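Local coordinates for protein DyP-type peroxidase (Thermobifida cellulosilytica, PDB 4GS1) that probably uses a haem group to reduce hydrogen peroxide while oxidising dyes and other substrates, as a DyP-type peroxidase, at residues V223-A228 and G239-V244; A38-I43 and V107-G112; G184-A189 and R320-D325; R25-R30 and S44-A49; H52-D57 and T176-S181. One frame throughout, in Å; residues are numbered along the deposited sequence.

Contact 1: V223-A228 and G239-V244; sequences VTAPPA and GSYLVV
S240 reaches across to V223, the last residue of helix 217-223. CB passes 3.1 Å from V223 O. Beyond it OG, placed opposite the backbone N by a chi1 of -172°, donates its hydroxyl hydrogen to the same V223 O at 2.7 Å. The donor sits 16° from the carbonyl plane, and the CA of S240 adds a weaker C-H···O contact to that oxygen. On the valine side, CB is the side-chain atom nearest OG, at 3.8 Å. The hydroxyl leans mainly to V223 O, with Q344 O of the neighbouring strand 334-344 a weak second acceptor. Strand 240-249, which begins here, is a central strand of the C-terminal antiparallel sheet of this ferredoxin-like fold, so the contact ties the end of a helix to the start of a sheet strand. Replacing S240 by an alanine would probably leave V223 O without its hydroxyl donor and the helix end less firmly fixed to the strand. One residue earlier, the backbone takes over: A225 N donates to G239 O at 2.8 Å in a nearly straight bond (170°), and T224 CA lies against the same oxygen. A225 CB rests 3.6 Å from G239 O and, from an oblique direction, 4.2 Å from CE2 of the Y241 ring. The Y241 side chain also packs on L376 and A378 of strand 369-379.

Contact 2: A38-I43 and V107-G112; sequences APQPGI and VTIGIG
The flat amide of Q40 lies alongside strand 106-111 and uses both of its ends on I109. OE1 accepts from I109 N at 2.8 Å, the donor standing 26° out of the plane of the side-chain carbonyl. NE2 gives a hydrogen to I109 O at 2.9 Å; it comes in the plane of that backbone carbonyl, on a lone pair, although the oxygen itself is 21° out of the amide plane of Q40. The amide thus pairs with the N-H and C=O of one residue much as a neighbouring strand would, and this fixes its rotation. Each end has a second partner: a water donates to OE1 and to V107 O, joining the two oxygens, while NE2 also donates to P380 O. The chain stays extended past CG (chi2 -174°), which carries the amide across to the strand from a loop otherwise touching it at P41 and G42.

Strand 106-111 is an outermost strand of the N-terminal four-stranded antiparallel sheet, one of the two ferredoxin-like sheets of the DyP fold, and the loop lies along its side away from strand 149-155.

One residue earlier in the strand, T108 OG1 donates to P41 O at 2.7 Å, tilted from that carbonyl plane, and is hydrogen-bonded to Q152 OE1 as well. G42 CA comes 3.5 Å from T108 OG1; a CB at this position would run into that hydroxyl, and the backbone angles of G42 call for glycine in their own right. The ring of P41 skirts V107 O and packs on H88.

Contact 3: G184-A189 and R320-D325; sequences GFRRTA and RGYNYD
Two kinds of hydrogen bond join these segments. F185 and N323 form a single antiparallel hydrogen-bonded pair, F185 N giving to N323 O at 2.8 Å and N323 N to F185 O at 2.9 Å. R186 grips G321 O side-on, with NE and NH2 each at 2.9 Å; NE comes nearly along the C=O axis, NH2 on a lone pair, and the oxygen lies in the guanidinium plane.

The aromatic contacts are of two sorts. Held by G321 O, R186 is laid over one face of the Y322 ring: NE is above its centre, CZ is 4.7 Å from the centroid in a cation-pi contact, and CD makes a CH-pi contact. The phenol hydroxyl bonds P48 O. F185, its CG set between backbone N and carbonyl carbon (chi1 60°), folds its ring back so that N323 CB sits over one face, 4.0 Å from the centroid, while D325 CB meets the edge.

G184 CA is 3.9 Å from Y322 CB, and a CB on this glycine would run into that atom.

D325 is salt-bridged to R334, and P158 of the second subunit packs on F185. The F185-N323 beta bridge brings together edge strands of the N- and C-terminal sheets, the two ferredoxin-like halves of the DyP-type peroxidase fold.

Contact 4: R25-R30 and S44-A49; sequences RLDMAR and SGRAPA
M28 fills the tight part of this contact, where helix 21-30 leans on the loop leading to strand 50-58. Its chain is bent at chi2 and chi3 (-61° and -70°), which turns the thioether back over the loop. SD lies 3.7 Å from R46 CB and 3.6 Å above one face of the guanidinium plane, displaced toward the rim of that group. The methyl CE goes further in, 3.7 Å from A47 O and 3.8 Å from P48 CA, with P48 CG a little more distant. Behind this apolar patch the loop is held by another part of the fold: A49 N donates to E156 OE1.

The other side is polar and more open to solvent. R46 is an exposed residue, and its chain, bent at chi3, passes the sulfur and turns to D27, meeting it with both terminal nitrogens. NH2 donates to D27 OD2 at 2.7 Å, almost head-on to the oxygen, and NH1 reaches the same oxygen at 3.0 Å on the anti lone pair. Both bonds lie in the guanidinium plane, and the carboxylate is turned only 24° from it, an end-on salt bridge in which one oxygen takes two hydrogens. D27 CG is anti to the backbone N, which swings the carboxylate out to the loop.

R31 brings another positive charge close to R46. The negative charge of D27 probably offsets this crowding of arginines, while the sulfur face and the double grip on a single oxygen probably limit how far the R46 guanidinium can turn.

Contact 5: H52-D57 and T176-S181; sequences HVIAFD and TTVRWS. With GOL (glycerol), chain I.
A55 and W180 meet on the face of the sheet that also carries D57 and T177. A55 CB stands over one face of the indole, 3.5 Å from the centroid of its five-membered ring, and V53 CG1 touches W180 CH2 at 3.9 Å. A chi1 of 60° folds the indole back over the partner strand, and NE1 is held by G146 O.

Alongside, R179 NH1 donates to D57 OD2 at 2.8 Å in a salt bridge, approaching on the syn side, slightly out of the carboxylate plane, with OD2 in the guanidinium plane. Second partners position both groups: R179 NE bonds C145 O, and D57 OD1 accepts from D148 N. With a leucine in place of R179, D57 would probably lose its charged mate and C145 O its donor.

F56 and I54 turn to V178, each touching its CG2 at 3.9 Å, with V169 of helix 158-172 beyond. S181 OG makes a 2.5 Å hydrogen bond with O2 of a glycerol, probably from the crystallisation liquor, and H52 NE2 a weak one.

Beneath these side chains lies the strand pairing. A55 N bonds W180 O, and A55 O takes R179 N at 2.8 Å plus a weak bond from W180 N, while D57 and T177 pair in both directions. R179 and W180 both face A55, a classic beta bulge in an antiparallel pair of the N-terminal ferredoxin-like sheet.

Contacts 2 and 5 lie on one sheet, contact 2 at its outer strand 106-111 and contact 5 between strands 50-58 and 176-185, their centres 15 Å apart. Contact 1 belongs to the other sheet, yet touches both: P39 packs on G239, and W180 CH2 lies 4.0 Å from V244 CG1. Contact 3 pairs edge strands of the two sheets, and contact 4 backs it, centres 12 Å apart, with R186 N 2.7 Å from A49 O. R320 reaches from contact 3 to G42 of contact 2. Contacts 3, 4 and 5 also face the second subunit. The haem lies about 8 Å from the Y324 side chain of contact 3 and about 12 Å from that of V223 in contact 1.

Contact 1: V223-A228 and G239-V244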
# COMPACT_ATOMS: atom_id res chain seq x y z
N VAL B 223 -7.99 15.07 23.34
CA VAL B 223 -8.33 15.28 21.92
C VAL B 223 -9.42 16.31 21.66
O VAL B 223 -9.57 16.78 20.53
CB VAL B 223 -8.73 13.97 21.20
CG1 VAL B 223 -7.63 12.93 21.31
CG2 VAL B 223 -10.05 13.43 21.74
N THR B 224 -10.19 16.67 22.68
CA THR B 224 -11.40 17.46 22.46
C THR B 224 -11.21 18.96 22.65
O THR B 224 -10.70 19.40 23.68
CB THR B 224 -12.52 17.00 23.41
OG1 THR B 224 -12.67 15.57 23.31
CG2 THR B 224 -13.83 17.67 23.05
N ALA B 225 -11.66 19.75 21.68
CA ALA B 225 -11.60 21.20 21.79
C ALA B 225 -12.57 21.70 22.85
O ALA B 225 -13.76 21.41 22.79
CB ALA B 225 -11.90 21.86 20.45
N PRO B 226 -12.07 22.47 23.83
CA PRO B 226 -12.94 23.05 24.86
C PRO B 226 -13.84 24.11 24.25
O PRO B 226 -13.48 24.65 23.19
CB PRO B 226 -11.95 23.67 25.85
CG PRO B 226 -10.72 23.94 25.05
CD PRO B 226 -10.66 22.85 24.01
N PRO B 227 -14.99 24.40 24.87
CA PRO B 227 -15.94 25.36 24.31
C PRO B 227 -15.32 26.74 24.08
O PRO B 227 -14.60 27.24 24.95
CB PRO B 227 -17.03 25.45 25.38
CG PRO B 227 -16.98 24.13 26.07
CD PRO B 227 -15.52 23.77 26.10
N ALA B 228 -15.57 27.32 22.91
CA ALA B 228 -15.05 28.64 22.56
C ALA B 228 -15.71 29.73 23.39
O ALA B 228 -16.87 29.61 23.77
CB ALA B 228 -15.27 28.91 21.08
N GLY B 239 -15.00 19.31 18.85
CA GLY B 239 -14.27 18.75 17.72
C GLY B 239 -12.84 18.40 18.11
O GLY B 239 -12.47 18.48 19.28
N SER B 240 -12.02 18.00 17.14
CA SER B 240 -10.61 17.76 17.42
C SER B 240 -9.80 18.36 16.30
O SER B 240 -10.34 18.61 15.21
CB SER B 240 -10.34 16.26 17.53
OG SER B 240 -9.00 16.01 17.99
N TYR B 241 -8.52 18.63 16.56
CA TYR B 241 -7.61 19.09 15.51
C TYR B 241 -6.60 18.01 15.16
O TYR B 241 -6.02 17.38 16.05
CB TYR B 241 -6.88 20.37 15.93
CG TYR B 241 -7.80 21.56 16.05
CD1 TYR B 241 -8.02 22.41 14.98
CD2 TYR B 241 -8.47 21.82 17.24
CE1 TYR B 241 -8.87 23.51 15.08
CE2 TYR B 241 -9.33 22.91 17.35
CZ TYR B 241 -9.51 23.75 16.27
OH TYR B 241 -10.36 24.84 16.37
N LEU B 242 -6.41 17.80 13.86
CA LEU B 242 -5.44 16.84 13.34
C LEU B 242 -4.24 17.55 12.74
O LEU B 242 -4.39 18.40 11.86
CB LEU B 242 -6.10 16.01 12.25
CG LEU B 242 -5.14 15.17 11.39
CD1 LEU B 242 -4.48 14.09 12.22
CD2 LEU B 242 -5.89 14.56 10.23
N VAL B 243 -3.05 17.21 13.21
CA VAL B 243 -1.83 17.59 12.51
C VAL B 243 -1.28 16.37 11.79
O VAL B 243 -0.99 15.34 12.42
CB VAL B 243 -0.75 18.13 13.48
CG1 VAL B 243 0.58 18.31 12.73
CG2 VAL B 243 -1.21 19.45 14.08
N VAL B 244 -1.14 16.47 10.47
CA VAL B 244 -0.52 15.41 9.68
C VAL B 244 0.90 15.81 9.32
O VAL B 244 1.13 16.94 8.88
CB VAL B 244 -1.27 15.22 8.35
CG1 VAL B 244 -0.61 14.11 7.53
CG2 VAL B 244 -2.72 14.91 8.59

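Contact 2: A38-I43 and V107-G112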
# COMPACT_ATOMS: atom_id res chain seq x y z
N ALA B 38 -17.11 9.77 18.75
CA ALA B 38 -16.99 11.23 18.83
C ALA B 38 -15.54 11.68 18.79
O ALA B 38 -14.66 10.98 19.29
CB ALA B 38 -17.66 11.74 20.10
N PRO B 39 -15.27 12.86 18.20
CA PRO B 39 -16.23 13.73 17.50
C PRO B 39 -16.71 13.15 16.18
O PRO B 39 -17.82 13.45 15.76
CB PRO B 39 -15.42 15.01 17.25
CG PRO B 39 -14.01 14.57 17.23
CD PRO B 39 -13.93 13.47 18.26
N GLN B 40 -15.86 12.33 15.55
CA GLN B 40 -16.20 11.59 14.34
C GLN B 40 -15.41 10.29 14.43
O GLN B 40 -14.46 10.22 15.21
CB GLN B 40 -15.73 12.34 13.09
CG GLN B 40 -16.57 13.54 12.68
CD GLN B 40 -16.10 14.12 11.36
OE1 GLN B 40 -15.94 13.39 10.37
NE2 GLN B 40 -15.83 15.43 11.34
N PRO B 41 -15.79 9.27 13.64
CA PRO B 41 -14.98 8.05 13.56
C PRO B 41 -13.58 8.39 13.08
O PRO B 41 -13.41 9.37 12.35
CB PRO B 41 -15.68 7.24 12.47
CG PRO B 41 -17.11 7.71 12.52
CD PRO B 41 -17.00 9.17 12.79
N GLY B 42 -12.58 7.60 13.49
CA GLY B 42 -11.23 7.79 12.98
C GLY B 42 -10.28 8.41 13.98
O GLY B 42 -9.17 8.79 13.62
N ILE B 43 -10.71 8.51 15.24
CA ILE B 43 -9.89 9.12 16.28
C ILE B 43 -9.77 8.16 17.46
O ILE B 43 -8.67 7.76 17.83
CB ILE B 43 -10.49 10.47 16.74
CG1 ILE B 43 -10.52 11.46 15.56
CG2 ILE B 43 -9.71 11.05 17.92
CD1 ILE B 43 -11.39 12.67 15.80
N VAL B 107 -14.89 6.77 8.05
CA VAL B 107 -14.63 8.00 7.30
C VAL B 107 -14.62 9.21 8.23
O VAL B 107 -15.56 9.41 9.01
CB VAL B 107 -15.72 8.22 6.20
CG1 VAL B 107 -15.40 9.48 5.38
CG2 VAL B 107 -15.81 7.01 5.27
N THR B 108 -13.55 10.00 8.16
CA THR B 108 -13.40 11.24 8.93
C THR B 108 -13.37 12.43 7.98
O THR B 108 -12.69 12.38 6.96
CB THR B 108 -12.06 11.25 9.69
OG1 THR B 108 -11.82 9.96 10.26
CG2 THR B 108 -12.07 12.32 10.79
N ILE B 109 -14.08 13.51 8.33
CA ILE B 109 -14.16 14.68 7.46
C ILE B 109 -13.57 15.92 8.14
O ILE B 109 -13.96 16.27 9.25
CB ILE B 109 -15.64 14.97 7.05
CG1 ILE B 109 -16.27 13.76 6.34
CG2 ILE B 109 -15.71 16.19 6.17
CD1 ILE B 109 -17.80 13.90 6.15
N GLY B 110 -12.63 16.58 7.47
CA GLY B 110 -11.98 17.73 8.08
C GLY B 110 -11.92 18.96 7.20
O GLY B 110 -12.13 18.89 5.98
N ILE B 111 -11.59 20.09 7.82
CA ILE B 111 -11.67 21.41 7.19
C ILE B 111 -10.39 22.19 7.45
O ILE B 111 -9.91 22.26 8.59
CB ILE B 111 -12.87 22.18 7.78
CG1 ILE B 111 -14.18 21.56 7.30
CG2 ILE B 111 -12.81 23.67 7.41
CD1 ILE B 111 -15.40 21.99 8.11
N GLY B 112 -9.82 22.77 6.40
CA GLY B 112 -8.59 23.54 6.54
C GLY B 112 -8.83 25.02 6.75
O GLY B 112 -9.86 25.54 6.34
O HOH W 1 -17.51 11.32 9.53

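Contact 3: G184-A189 and R320-D325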
# COMPACT_ATOMS: atom_id res chain seq x y z
N GLY B 184 -1.31 4.46 4.03
CA GLY B 184 -0.48 3.93 5.11
C GLY B 184 -1.00 2.61 5.65
O GLY B 184 -2.16 2.25 5.41
N PHE B 185 -0.15 1.88 6.36
CA PHE B 185 -0.54 0.59 6.92
C PHE B 185 0.05 0.36 8.30
O PHE B 185 1.05 0.98 8.69
CB PHE B 185 -0.09 -0.55 6.01
CG PHE B 185 1.40 -0.61 5.80
CD1 PHE B 185 2.21 -1.38 6.64
CD2 PHE B 185 2.01 0.11 4.78
CE1 PHE B 185 3.59 -1.43 6.46
CE2 PHE B 185 3.39 0.07 4.59
CZ PHE B 185 4.17 -0.71 5.43
N ARG B 186 -0.56 -0.58 9.02
CA ARG B 186 -0.00 -1.20 10.22
C ARG B 186 -0.15 -2.70 10.02
O ARG B 186 -0.78 -3.13 9.06
CB ARG B 186 -0.82 -0.81 11.45
CG ARG B 186 -0.85 0.67 11.73
CD ARG B 186 -1.89 0.98 12.80
NE ARG B 186 -1.77 2.35 13.29
CZ ARG B 186 -2.17 2.75 14.51
NH1 ARG B 186 -2.73 1.87 15.35
NH2 ARG B 186 -2.02 4.01 14.87
N ARG B 187 0.40 -3.49 10.94
CA ARG B 187 0.16 -4.93 10.90
C ARG B 187 -1.34 -5.22 11.01
O ARG B 187 -2.07 -4.54 11.75
CB ARG B 187 0.93 -5.68 12.00
CG ARG B 187 0.21 -5.82 13.36
CD ARG B 187 0.04 -4.51 14.09
NE ARG B 187 -0.47 -4.72 15.46
CZ ARG B 187 -1.75 -4.93 15.76
NH1 ARG B 187 -2.66 -4.95 14.79
NH2 ARG B 187 -2.11 -5.12 17.03
N THR B 188 -1.81 -6.21 10.27
CA THR B 188 -3.21 -6.61 10.39
C THR B 188 -3.45 -7.40 11.66
O THR B 188 -2.56 -8.10 12.16
CB THR B 188 -3.69 -7.45 9.19
OG1 THR B 188 -2.89 -8.63 9.08
CG2 THR B 188 -3.60 -6.63 7.89
N ALA B 189 -4.66 -7.29 12.20
CA ALA B 189 -5.04 -8.08 13.36
C ALA B 189 -4.90 -9.57 13.07
O ALA B 189 -4.54 -10.35 13.94
CB ALA B 189 -6.47 -7.76 13.78
N ARG B 320 -1.83 8.74 16.19
CA ARG B 320 -2.55 7.65 15.52
C ARG B 320 -1.99 7.54 14.11
O ARG B 320 -2.67 7.81 13.12
CB ARG B 320 -4.05 7.95 15.52
CG ARG B 320 -4.95 6.79 15.07
CD ARG B 320 -6.42 7.22 15.18
NE ARG B 320 -7.36 6.20 14.73
CZ ARG B 320 -7.69 6.01 13.45
NH1 ARG B 320 -7.11 6.74 12.50
NH2 ARG B 320 -8.57 5.07 13.13
N GLY B 321 -0.72 7.17 14.03
CA GLY B 321 0.00 7.17 12.77
C GLY B 321 0.05 5.84 12.06
O GLY B 321 -0.37 4.80 12.60
N TYR B 322 0.56 5.88 10.83
CA TYR B 322 0.63 4.70 9.98
C TYR B 322 1.99 4.67 9.30
O TYR B 322 2.63 5.71 9.14
CB TYR B 322 -0.49 4.71 8.91
CG TYR B 322 -1.84 4.34 9.51
CD1 TYR B 322 -2.37 3.07 9.34
CD2 TYR B 322 -2.56 5.26 10.27
CE1 TYR B 322 -3.59 2.72 9.91
CE2 TYR B 322 -3.78 4.91 10.86
CZ TYR B 322 -4.28 3.64 10.67
OH TYR B 322 -5.49 3.29 11.25
N ASN B 323 2.42 3.49 8.87
CA ASN B 323 3.65 3.38 8.09
C ASN B 323 3.36 3.64 6.63
O ASN B 323 2.29 3.27 6.14
CB ASN B 323 4.23 1.98 8.25
CG ASN B 323 4.43 1.62 9.70
OD1 ASN B 323 5.01 2.38 10.46
ND2 ASN B 323 3.89 0.48 10.11
N TYR B 324 4.29 4.28 5.91
CA TYR B 324 4.10 4.38 4.46
C TYR B 324 5.32 3.84 3.72
O TYR B 324 6.45 3.94 4.19
CB TYR B 324 3.72 5.79 3.99
CG TYR B 324 4.83 6.82 4.03
CD1 TYR B 324 5.68 7.01 2.94
CD2 TYR B 324 5.00 7.64 5.14
CE1 TYR B 324 6.69 7.97 2.97
CE2 TYR B 324 6.01 8.59 5.18
CZ TYR B 324 6.84 8.76 4.09
OH TYR B 324 7.83 9.72 4.15
N ASP B 325 5.06 3.26 2.56
CA ASP B 325 6.12 2.72 1.72
C ASP B 325 5.81 3.14 0.30
O ASP B 325 4.87 2.64 -0.33
CB ASP B 325 6.14 1.19 1.82
CG ASP B 325 7.33 0.57 1.10
OD1 ASP B 325 7.89 1.21 0.18
OD2 ASP B 325 7.71 -0.57 1.45

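Contact 4: R25-R30 and S44-A49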
# COMPACT_ATOMS: atom_id res chain seq x y z
N ARG B 25 -8.30 -12.11 16.38
CA ARG B 25 -7.59 -11.90 15.12
C ARG B 25 -8.54 -11.62 13.96
O ARG B 25 -8.17 -10.94 13.00
CB ARG B 25 -6.68 -13.10 14.78
CG ARG B 25 -5.50 -13.25 15.74
CD ARG B 25 -4.55 -14.39 15.37
NE ARG B 25 -3.51 -14.51 16.40
CZ ARG B 25 -3.15 -15.64 16.99
NH1 ARG B 25 -3.71 -16.79 16.63
NH2 ARG B 25 -2.21 -15.62 17.93
N LEU B 26 -9.76 -12.13 14.05
CA LEU B 26 -10.74 -11.92 12.98
C LEU B 26 -11.65 -10.70 13.21
O LEU B 26 -12.36 -10.28 12.29
CB LEU B 26 -11.61 -13.17 12.78
CG LEU B 26 -10.94 -14.31 12.03
CD1 LEU B 26 -11.88 -15.50 11.92
CD2 LEU B 26 -10.50 -13.86 10.64
N ASP B 27 -11.61 -10.14 14.41
CA ASP B 27 -12.59 -9.13 14.81
C ASP B 27 -12.57 -7.85 13.99
O ASP B 27 -13.62 -7.33 13.62
CB ASP B 27 -12.46 -8.80 16.30
CG ASP B 27 -13.70 -8.13 16.85
OD1 ASP B 27 -14.82 -8.59 16.52
OD2 ASP B 27 -13.57 -7.15 17.62
N MET B 28 -11.38 -7.32 13.70
CA MET B 28 -11.30 -6.05 12.98
C MET B 28 -11.81 -6.19 11.54
O MET B 28 -12.42 -5.26 11.01
CB MET B 28 -9.87 -5.49 13.00
CG MET B 28 -9.43 -4.95 14.37
SD MET B 28 -10.45 -3.58 14.97
CE MET B 28 -9.98 -2.29 13.82
N ALA B 29 -11.58 -7.34 10.93
CA ALA B 29 -12.02 -7.56 9.56
C ALA B 29 -13.53 -7.79 9.52
O ALA B 29 -14.19 -7.45 8.53
CB ALA B 29 -11.29 -8.75 8.95
N ARG B 30 -14.07 -8.35 10.60
CA ARG B 30 -15.46 -8.80 10.62
C ARG B 30 -16.47 -7.71 10.99
O ARG B 30 -17.59 -7.67 10.46
CB ARG B 30 -15.59 -9.99 11.59
CG ARG B 30 -16.98 -10.20 12.16
CD ARG B 30 -17.00 -11.24 13.28
NE ARG B 30 -16.58 -10.70 14.57
CZ ARG B 30 -17.34 -9.93 15.35
NH1 ARG B 30 -18.56 -9.57 14.95
NH2 ARG B 30 -16.88 -9.50 16.51
N SER B 44 -10.91 7.78 18.04
CA SER B 44 -10.94 6.85 19.16
C SER B 44 -11.19 5.42 18.68
O SER B 44 -11.43 5.19 17.50
CB SER B 44 -12.05 7.25 20.14
OG SER B 44 -13.32 7.10 19.53
N GLY B 45 -11.14 4.47 19.60
CA GLY B 45 -11.42 3.08 19.25
C GLY B 45 -10.21 2.40 18.63
O GLY B 45 -9.17 3.04 18.42
N ARG B 46 -10.33 1.11 18.34
CA ARG B 46 -9.24 0.40 17.67
C ARG B 46 -9.04 0.96 16.28
O ARG B 46 -10.00 1.18 15.54
CB ARG B 46 -9.54 -1.10 17.61
CG ARG B 46 -9.22 -1.85 18.90
CD ARG B 46 -9.65 -3.31 18.80
NE ARG B 46 -11.10 -3.44 18.70
CZ ARG B 46 -11.73 -4.56 18.39
NH1 ARG B 46 -11.04 -5.67 18.14
NH2 ARG B 46 -13.05 -4.58 18.31
N ALA B 47 -7.79 1.20 15.91
CA ALA B 47 -7.50 1.71 14.56
C ALA B 47 -7.39 0.57 13.55
O ALA B 47 -6.73 -0.44 13.83
CB ALA B 47 -6.22 2.53 14.58
N PRO B 48 -8.03 0.72 12.38
CA PRO B 48 -7.91 -0.30 11.33
C PRO B 48 -6.50 -0.35 10.77
O PRO B 48 -5.73 0.60 10.93
CB PRO B 48 -8.88 0.20 10.24
CG PRO B 48 -9.84 1.11 10.96
CD PRO B 48 -9.03 1.76 12.05
N ALA B 49 -6.16 -1.45 10.09
CA ALA B 49 -4.79 -1.65 9.63
C ALA B 49 -4.38 -0.74 8.47
O ALA B 49 -3.19 -0.54 8.24
CB ALA B 49 -4.55 -3.12 9.26

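Contact 5: H52-D57 and T176-S181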
# COMPACT_ATOMS: atom_id res chain seq x y z
N HIS B 52 -6.10 5.86 4.15
CA HIS B 52 -5.80 6.71 2.99
C HIS B 52 -6.21 8.11 3.40
O HIS B 52 -7.39 8.36 3.68
CB HIS B 52 -6.56 6.23 1.74
CG HIS B 52 -5.97 6.70 0.44
ND1 HIS B 52 -6.15 6.01 -0.75
CD2 HIS B 52 -5.21 7.78 0.14
CE1 HIS B 52 -5.52 6.65 -1.72
NE2 HIS B 52 -4.94 7.72 -1.21
N VAL B 53 -5.23 9.00 3.50
CA VAL B 53 -5.51 10.39 3.86
C VAL B 53 -5.50 11.20 2.58
O VAL B 53 -4.55 11.10 1.81
CB VAL B 53 -4.46 10.92 4.84
CG1 VAL B 53 -4.73 12.39 5.15
CG2 VAL B 53 -4.51 10.11 6.13
N ILE B 54 -6.56 11.95 2.34
CA ILE B 54 -6.67 12.72 1.10
C ILE B 54 -6.98 14.17 1.41
O ILE B 54 -7.96 14.48 2.08
CB ILE B 54 -7.79 12.17 0.19
CG1 ILE B 54 -7.62 10.66 0.00
CG2 ILE B 54 -7.76 12.86 -1.19
CD1 ILE B 54 -8.93 9.90 -0.07
N ALA B 55 -6.14 15.08 0.90
CA ALA B 55 -6.39 16.51 1.05
C ALA B 55 -6.96 17.04 -0.26
O ALA B 55 -6.49 16.66 -1.34
CB ALA B 55 -5.10 17.25 1.41
N PHE B 56 -7.99 17.87 -0.18
CA PHE B 56 -8.64 18.42 -1.38
C PHE B 56 -8.62 19.94 -1.36
O PHE B 56 -8.63 20.55 -0.29
CB PHE B 56 -10.13 18.05 -1.40
CG PHE B 56 -10.41 16.56 -1.41
CD1 PHE B 56 -10.75 15.92 -2.60
CD2 PHE B 56 -10.41 15.83 -0.23
CE1 PHE B 56 -11.06 14.56 -2.60
CE2 PHE B 56 -10.72 14.47 -0.23
CZ PHE B 56 -11.04 13.84 -1.41
N ASP B 57 -8.64 20.55 -2.55
CA ASP B 57 -8.94 21.97 -2.66
C ASP B 57 -10.27 22.15 -3.37
O ASP B 57 -10.67 21.31 -4.17
CB ASP B 57 -7.86 22.69 -3.46
CG ASP B 57 -6.55 22.78 -2.74
OD1 ASP B 57 -6.58 22.88 -1.49
OD2 ASP B 57 -5.50 22.73 -3.40
N THR B 176 -14.54 19.53 -6.03
CA THR B 176 -13.28 19.31 -5.31
C THR B 176 -12.21 18.73 -6.24
O THR B 176 -12.54 18.04 -7.21
CB THR B 176 -13.44 18.35 -4.12
OG1 THR B 176 -14.00 17.11 -4.57
CG2 THR B 176 -14.33 18.94 -3.04
N THR B 177 -10.95 19.00 -5.93
CA THR B 177 -9.81 18.42 -6.65
C THR B 177 -8.82 17.89 -5.62
O THR B 177 -8.57 18.55 -4.61
CB THR B 177 -9.08 19.48 -7.49
OG1 THR B 177 -10.02 20.15 -8.35
CG2 THR B 177 -8.01 18.83 -8.34
N VAL B 178 -8.27 16.70 -5.85
CA VAL B 178 -7.24 16.18 -4.94
C VAL B 178 -5.98 17.04 -4.97
O VAL B 178 -5.43 17.32 -6.04
CB VAL B 178 -6.88 14.71 -5.25
CG1 VAL B 178 -5.71 14.26 -4.41
CG2 VAL B 178 -8.07 13.80 -4.98
N ARG B 179 -5.53 17.46 -3.79
CA ARG B 179 -4.28 18.22 -3.66
C ARG B 179 -3.09 17.29 -3.41
O ARG B 179 -2.08 17.36 -4.12
CB ARG B 179 -4.39 19.26 -2.54
CG ARG B 179 -3.18 20.17 -2.40
CD ARG B 179 -3.39 21.20 -1.27
NE ARG B 179 -2.20 22.05 -1.11
CZ ARG B 179 -2.02 23.19 -1.78
NH1 ARG B 179 -2.93 23.63 -2.64
NH2 ARG B 179 -0.91 23.89 -1.58
N TRP B 180 -3.22 16.44 -2.40
CA TRP B 180 -2.22 15.40 -2.14
C TRP B 180 -2.93 14.24 -1.43
O TRP B 180 -4.02 14.40 -0.91
CB TRP B 180 -1.02 15.93 -1.32
CG TRP B 180 -1.35 16.49 0.05
CD1 TRP B 180 -1.54 17.81 0.38
CD2 TRP B 180 -1.54 15.75 1.27
NE1 TRP B 180 -1.83 17.93 1.73
CE2 TRP B 180 -1.83 16.68 2.29
CE3 TRP B 180 -1.48 14.38 1.59
CZ2 TRP B 180 -2.07 16.29 3.61
CZ3 TRP B 180 -1.72 14.00 2.91
CH2 TRP B 180 -2.02 14.95 3.90
N SER B 181 -2.31 13.07 -1.45
CA SER B 181 -2.85 11.96 -0.68
C SER B 181 -1.73 11.04 -0.27
O SER B 181 -0.65 11.06 -0.87
CB SER B 181 -3.92 11.19 -1.47
OG SER B 181 -3.31 10.29 -2.39
C1 GOL I . 0.48 8.64 -2.78
O1 GOL I . 0.36 9.39 -3.97
C2 GOL I . -0.66 7.63 -2.73
O2 GOL I . -1.87 8.24 -2.30
C3 GOL I . -0.35 6.45 -1.83
O3 GOL I . 0.44 6.84 -0.75